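Side-chain contacts in beta-lactamase II (PDB 6V72), which probably hydrolyses beta-lactams to substituted beta-amino acids as a zinc-dependent class B metallo-beta-lactamase of the periplasm: residues Gln29-Glu32 and Gly33-Met36; Ser152-Pro155 and Leu156-Tyr159. All blocks are in the same frame, centred on the assembly; numbering follows the deposited sequence.

Interaction 1. Residues Gln29-Glu32 and Gly33-Met36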
ATOM      1  N   GLN A  29      -8.301  25.242 -12.777  1.00 21.53           N
ATOM      2  CA  GLN A  29      -7.252  25.869 -13.559  1.00 21.31           C
ATOM      3  C   GLN A  29      -5.981  25.967 -12.721  1.00 21.27           C
ATOM      4  O   GLN A  29      -5.994  26.552 -11.628  1.00 25.44           O
ATOM      5  CB  GLN A  29      -7.711  27.246 -14.039  1.00 25.12           C
ATOM      6  CG  GLN A  29      -6.967  27.725 -15.240  1.00 27.90           C
ATOM      7  CD  GLN A  29      -7.406  29.100 -15.668  1.00 33.87           C
ATOM      8  OE1 GLN A  29      -7.927  29.277 -16.764  1.00 38.71           O
ATOM      9  NE2 GLN A  29      -7.206  30.082 -14.806  1.00 38.84           N
ATOM     10  N   LEU A  30      -4.886  25.391 -13.233  1.00 21.13           N
ATOM     11  CA  LEU A  30      -3.588  25.487 -12.575  1.00 21.19           C
ATOM     12  C   LEU A  30      -2.808  26.710 -13.021  1.00 25.28           C
ATOM     13  O   LEU A  30      -1.953  27.212 -12.275  1.00 28.09           O
ATOM     14  CB  LEU A  30      -2.751  24.245 -12.870  1.00 22.32           C
ATOM     15  CG  LEU A  30      -3.364  22.930 -12.389  1.00 21.54           C
ATOM     16  CD1 LEU A  30      -2.357  21.778 -12.576  1.00 21.39           C
ATOM     17  CD2 LEU A  30      -3.834  23.050 -10.940  1.00 25.09           C
ATOM     18  N   ALA A  31      -3.077  27.176 -14.230  1.00 24.24           N
ATOM     19  CA  ALA A  31      -2.427  28.339 -14.822  1.00 22.22           C
ATOM     20  C   ALA A  31      -3.254  28.677 -16.047  1.00 21.98           C
ATOM     21  O   ALA A  31      -4.099  27.890 -16.470  1.00 20.89           O
ATOM     22  CB  ALA A  31      -0.970  28.052 -15.200  1.00 22.20           C
ATOM     23  N   GLU A  32      -3.007  29.844 -16.623  1.00 24.46           N
ATOM     24  CA  GLU A  32      -3.679  30.170 -17.872  1.00 25.09           C
ATOM     25  C   GLU A  32      -3.431  29.084 -18.914  1.00 22.70           C
ATOM     26  O   GLU A  32      -2.280  28.752 -19.221  1.00 22.88           O
ATOM     27  CB  GLU A  32      -3.203  31.521 -18.393  1.00 29.80           C
ATOM     28  CG  GLU A  32      -3.897  31.917 -19.670  1.00 35.75           C
ATOM     29  CD  GLU A  32      -3.431  33.259 -20.183  1.00 44.32           C
ATOM     30  OE1 GLU A  32      -2.947  34.080 -19.368  1.00 48.58           O
ATOM     31  OE2 GLU A  32      -3.549  33.490 -21.404  1.00 47.34           O
ATOM     32  N   GLY A  33      -4.517  28.497 -19.420  1.00 21.38           N
ATOM     33  CA  GLY A  33      -4.425  27.437 -20.407  1.00 19.55           C
ATOM     34  C   GLY A  33      -4.053  26.071 -19.876  1.00 18.63           C
ATOM     35  O   GLY A  33      -3.801  25.159 -20.675  1.00 19.35           O
ATOM     36  N   VAL A  34      -4.002  25.889 -18.564  1.00 16.86           N
ATOM     37  CA  VAL A  34      -3.670  24.589 -17.979  1.00 16.96           C
ATOM     38  C   VAL A  34      -4.806  24.182 -17.060  1.00 16.47           C
ATOM     39  O   VAL A  34      -4.977  24.748 -15.971  1.00 19.79           O
ATOM     40  CB  VAL A  34      -2.339  24.606 -17.217  1.00 17.76           C
ATOM     41  CG1 VAL A  34      -2.027  23.200 -16.693  1.00 18.41           C
ATOM     42  CG2 VAL A  34      -1.218  25.117 -18.103  1.00 19.55           C
ATOM     43  N   TRP A  35      -5.563  23.185 -17.484  1.00 15.94           N
ATOM     44  CA  TRP A  35      -6.666  22.647 -16.710  1.00 15.34           C
ATOM     45  C   TRP A  35      -6.249  21.340 -16.060  1.00 13.73           C
ATOM     46  O   TRP A  35      -5.567  20.512 -16.677  1.00 17.08           O
ATOM     47  CB  TRP A  35      -7.884  22.410 -17.592  1.00 15.02           C
ATOM     48  CG  TRP A  35      -8.481  23.693 -18.056  1.00 16.90           C
ATOM     49  CD1 TRP A  35      -8.249  24.316 -19.246  1.00 18.75           C
ATOM     50  CD2 TRP A  35      -9.361  24.542 -17.315  1.00 20.21           C
ATOM     51  NE1 TRP A  35      -8.955  25.487 -19.301  1.00 20.96           N
ATOM     52  CE2 TRP A  35      -9.649  25.651 -18.130  1.00 19.81           C
ATOM     53  CE3 TRP A  35      -9.960  24.456 -16.053  1.00 21.12           C
ATOM     54  CZ2 TRP A  35     -10.508  26.680 -17.724  1.00 23.27           C
ATOM     55  CZ3 TRP A  35     -10.809  25.487 -15.644  1.00 23.68           C
ATOM     56  CH2 TRP A  35     -11.068  26.583 -16.479  1.00 23.86           C
HETATM   57  N   MSE A  36      -6.670  21.154 -14.819  1.00 13.94           N
HETATM   58  CA  MSE A  36      -6.620  19.824 -14.220  1.00 13.93           C
HETATM   59  C   MSE A  36      -7.995  19.203 -14.271  1.00 14.31           C
HETATM   60  O   MSE A  36      -8.990  19.862 -13.953  1.00 16.60           O
HETATM   61  CB  MSE A  36      -6.078  19.875 -12.798  1.00 16.42           C
HETATM   62  CG  MSE A  36      -5.822  18.480 -12.242  1.00 17.63           C
HETATM   63 SE   MSE A  36      -5.107  18.599 -10.419  0.73 21.69          SE
HETATM   64  CE  MSE A  36      -3.340  18.644 -11.053  0.69 27.57           C
TER

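Interaction 2. Residues Ser152-Pro155 and Leu156-Tyr159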
ATOM      1  N   SER A 152       4.823  16.757 -30.809  1.00 15.12           N
ATOM      2  CA  SER A 152       3.371  16.637 -30.791  1.00 15.04           C
ATOM      3  C   SER A 152       2.762  17.002 -29.454  1.00 14.93           C
ATOM      4  O   SER A 152       1.586  17.379 -29.404  1.00 16.88           O
ATOM      5  CB  SER A 152       2.948  15.210 -31.146  1.00 17.94           C
ATOM      6  OG  SER A 152       3.461  14.823 -32.418  1.00 21.62           O
ATOM      7  N   LEU A 153       3.522  16.895 -28.369  1.00 14.55           N
ATOM      8  CA  LEU A 153       2.978  17.132 -27.043  1.00 14.32           C
ATOM      9  C   LEU A 153       3.470  18.436 -26.446  1.00 14.80           C
ATOM     10  O   LEU A 153       3.044  18.792 -25.346  1.00 15.50           O
ATOM     11  CB  LEU A 153       3.326  15.960 -26.115  1.00 15.76           C
ATOM     12  CG  LEU A 153       2.705  14.645 -26.646  1.00 17.65           C
ATOM     13  CD1 LEU A 153       3.308  13.401 -26.039  1.00 20.48           C
ATOM     14  CD2 LEU A 153       1.187  14.636 -26.432  1.00 20.11           C
ATOM     15  N   ALA A 154       4.352  19.147 -27.136  1.00 13.50           N
ATOM     16  CA  ALA A 154       4.741  20.484 -26.702  1.00 14.30           C
ATOM     17  C   ALA A 154       3.493  21.332 -26.457  1.00 15.41           C
ATOM     18  O   ALA A 154       2.523  21.241 -27.221  1.00 18.36           O
ATOM     19  CB  ALA A 154       5.632  21.139 -27.766  1.00 17.24           C
ATOM     20  N   PRO A 155       3.483  22.191 -25.420  1.00 14.55           N
ATOM     21  CA  PRO A 155       4.605  22.593 -24.563  1.00 15.33           C
ATOM     22  C   PRO A 155       4.948  21.649 -23.429  1.00 15.11           C
ATOM     23  O   PRO A 155       5.890  21.936 -22.712  1.00 15.91           O
ATOM     24  CB  PRO A 155       4.138  23.933 -23.997  1.00 18.15           C
ATOM     25  CG  PRO A 155       2.638  23.766 -23.917  1.00 18.41           C
ATOM     26  CD  PRO A 155       2.290  23.027 -25.191  1.00 16.61           C
ATOM     27  N   LEU A 156       4.216  20.552 -23.269  1.00 14.19           N
ATOM     28  CA  LEU A 156       4.611  19.577 -22.263  1.00 13.66           C
ATOM     29  C   LEU A 156       6.001  19.051 -22.573  1.00 14.16           C
ATOM     30  O   LEU A 156       6.330  18.754 -23.730  1.00 17.62           O
ATOM     31  CB  LEU A 156       3.627  18.411 -22.216  1.00 16.42           C
ATOM     32  CG  LEU A 156       2.247  18.788 -21.680  1.00 17.75           C
ATOM     33  CD1 LEU A 156       1.257  17.726 -22.101  1.00 23.75           C
ATOM     34  CD2 LEU A 156       2.233  18.974 -20.158  1.00 18.78           C
ATOM     35  N   ARG A 157       6.819  18.928 -21.539  1.00 12.72           N
ATOM     36  CA  ARG A 157       8.108  18.263 -21.657  1.00 12.83           C
ATOM     37  C   ARG A 157       7.987  16.912 -20.975  1.00 12.74           C
ATOM     38  O   ARG A 157       7.663  16.839 -19.784  1.00 14.42           O
ATOM     39  CB  ARG A 157       9.216  19.112 -21.047  1.00 15.45           C
ATOM     40  CG  ARG A 157       9.369  20.460 -21.755  1.00 16.31           C
ATOM     41  CD  ARG A 157       9.777  20.314 -23.208  1.00 20.70           C
ATOM     42  NE  ARG A 157      10.259  21.591 -23.735  1.00 20.73           N
ATOM     43  CZ  ARG A 157       9.654  22.299 -24.689  1.00 20.12           C
ATOM     44  NH1 ARG A 157      10.170  23.455 -25.063  1.00 20.01           N
ATOM     45  NH2 ARG A 157       8.555  21.851 -25.285  1.00 19.39           N
ATOM     46  N   LEU A 158       8.205  15.851 -21.735  1.00 13.06           N
ATOM     47  CA  LEU A 158       8.032  14.486 -21.239  1.00 12.89           C
ATOM     48  C   LEU A 158       9.351  13.929 -20.717  1.00 11.78           C
ATOM     49  O   LEU A 158      10.370  14.003 -21.411  1.00 11.76           O
ATOM     50  CB  LEU A 158       7.538  13.582 -22.361  1.00 14.98           C
ATOM     51  CG  LEU A 158       6.068  13.586 -22.725  1.00 20.64           C
ATOM     52  CD1 LEU A 158       5.465  14.948 -22.762  1.00 21.75           C
ATOM     53  CD2 LEU A 158       5.975  12.904 -24.077  1.00 24.77           C
ATOM     54  N   TYR A 159       9.319  13.337 -19.522  1.00 11.32           N
ATOM     55  CA  TYR A 159      10.526  12.875 -18.848  1.00  9.68           C
ATOM     56  C   TYR A 159      10.297  11.491 -18.253  1.00 11.56           C
ATOM     57  O   TYR A 159       9.356  11.291 -17.472  1.00 12.19           O
ATOM     58  CB  TYR A 159      10.934  13.859 -17.736  1.00 11.61           C
ATOM     59  CG  TYR A 159      12.220  13.445 -17.062  1.00 11.72           C
ATOM     60  CD1 TYR A 159      13.436  13.551 -17.722  1.00 12.82           C
ATOM     61  CD2 TYR A 159      12.218  12.934 -15.765  1.00 14.82           C
ATOM     62  CE1 TYR A 159      14.612  13.161 -17.108  1.00 13.76           C
ATOM     63  CE2 TYR A 159      13.372  12.544 -15.149  1.00 14.88           C
ATOM     64  CZ  TYR A 159      14.572  12.656 -15.811  1.00 14.02           C
ATOM     65  OH  TYR A 159      15.746  12.265 -15.170  1.00 16.70           O
TER

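Interaction 1. Residues Gln29-Glu32 and Gly33-Met36
An extended Gln29 side chain, with CG trans to the backbone N (chi1 -158°), runs over one face of the Trp35 indole. Gln29 CB makes the CH-pi contact, 4.2 Å from the centroid of the six-membered ring and 20° off its normal. Farther out, Gln29 OE1 comes within 3.8 Å of Trp35 CZ2, the amide tilted 51° from the ring plane. The hairpin itself is irregular. Leu30 and Ala31 are both set against Val34, which makes a classic beta bulge: Leu30 N donates to Val34 O (2.8 Å), and Val34 N returns a bond to Ala31 O (2.9 Å). The second bond closes a type II turn from Ala31 to Val34, with Gly33 at positive phi. The apolar side adds Leu30 CD1, resting on the selenomethionine methyl, Met36 CE, at 3.6 Å, and Ala31 CB, facing Val34 CG2 at 4.1 Å. The turn links strands 25-29 and 34-41 of the large mixed sheet; Trp80 of helix 71-84 meets Trp35 edge-to-face, while Ile179 of strand 179-181 packs against Leu30, Ala31 and Val34.

Interaction 2. Residues Ser152-Pro155 and Leu156-Tyr159
Leu156 N makes a weak hydrogen bond to Leu153 O (3.0 Å, N-H...O angle 128°) across a turn with a cis peptide bond before Pro155. The Leu156 side chain starts beside the same carbonyl, its CB only 3.2 Å from Leu153 O. Past the turn, Leu153 and Leu158 cross at about a right angle, and the branch methyls Leu153 CD1 and Leu158 CD2 are pressed to 3.3 Å, tighter than ordinary van der Waals contact. The other methyl, Leu158 CD1, lies 4.1 Å from Leu153 CB, so both branches of Leu158 lean on this one leucine. Arg157 points away at its base but bends at chi2 (-63°), which carries the guanidinium back toward the turn. There Arg157 NH2 sits 3.9 Å from Ala154 CB, the methyl meeting the group at its edge and near its plane. The turn thus passes the chain from helix 147-153 to strand 157-159, an outermost strand of the smaller mixed sheet. Ile63 of strand 61-65 touches Leu153 and Leu156, Val172 of strand 171-174 touches Leu156 and Leu158, and Asn58 ND2 is hydrogen-bonded to Ala154 O.

In the fold
Interaction 1 closes long before interaction 2 opens, and they do not touch: their centres are 16 Å apart and their nearest atoms about 7 Å. The first is a hairpin within the nine-stranded sheet, the second a helix-to-strand connection entering the four-stranded one. Through Ile179 in interaction 1 and Ile63 in interaction 2, each adds contacts across the interface of the two sheets of the metallo-beta-lactamase alpha-beta/beta-alpha sandwich. In interaction 1 the Met36 side chain is about 10 Å from that of His226, a zinc ligand of this enzyme, although no zinc is bound here. In interaction 2 the Leu153 side chain lies about 8 Å from that of calcium-binding Glu148 and about 10 Å from a calcium ion.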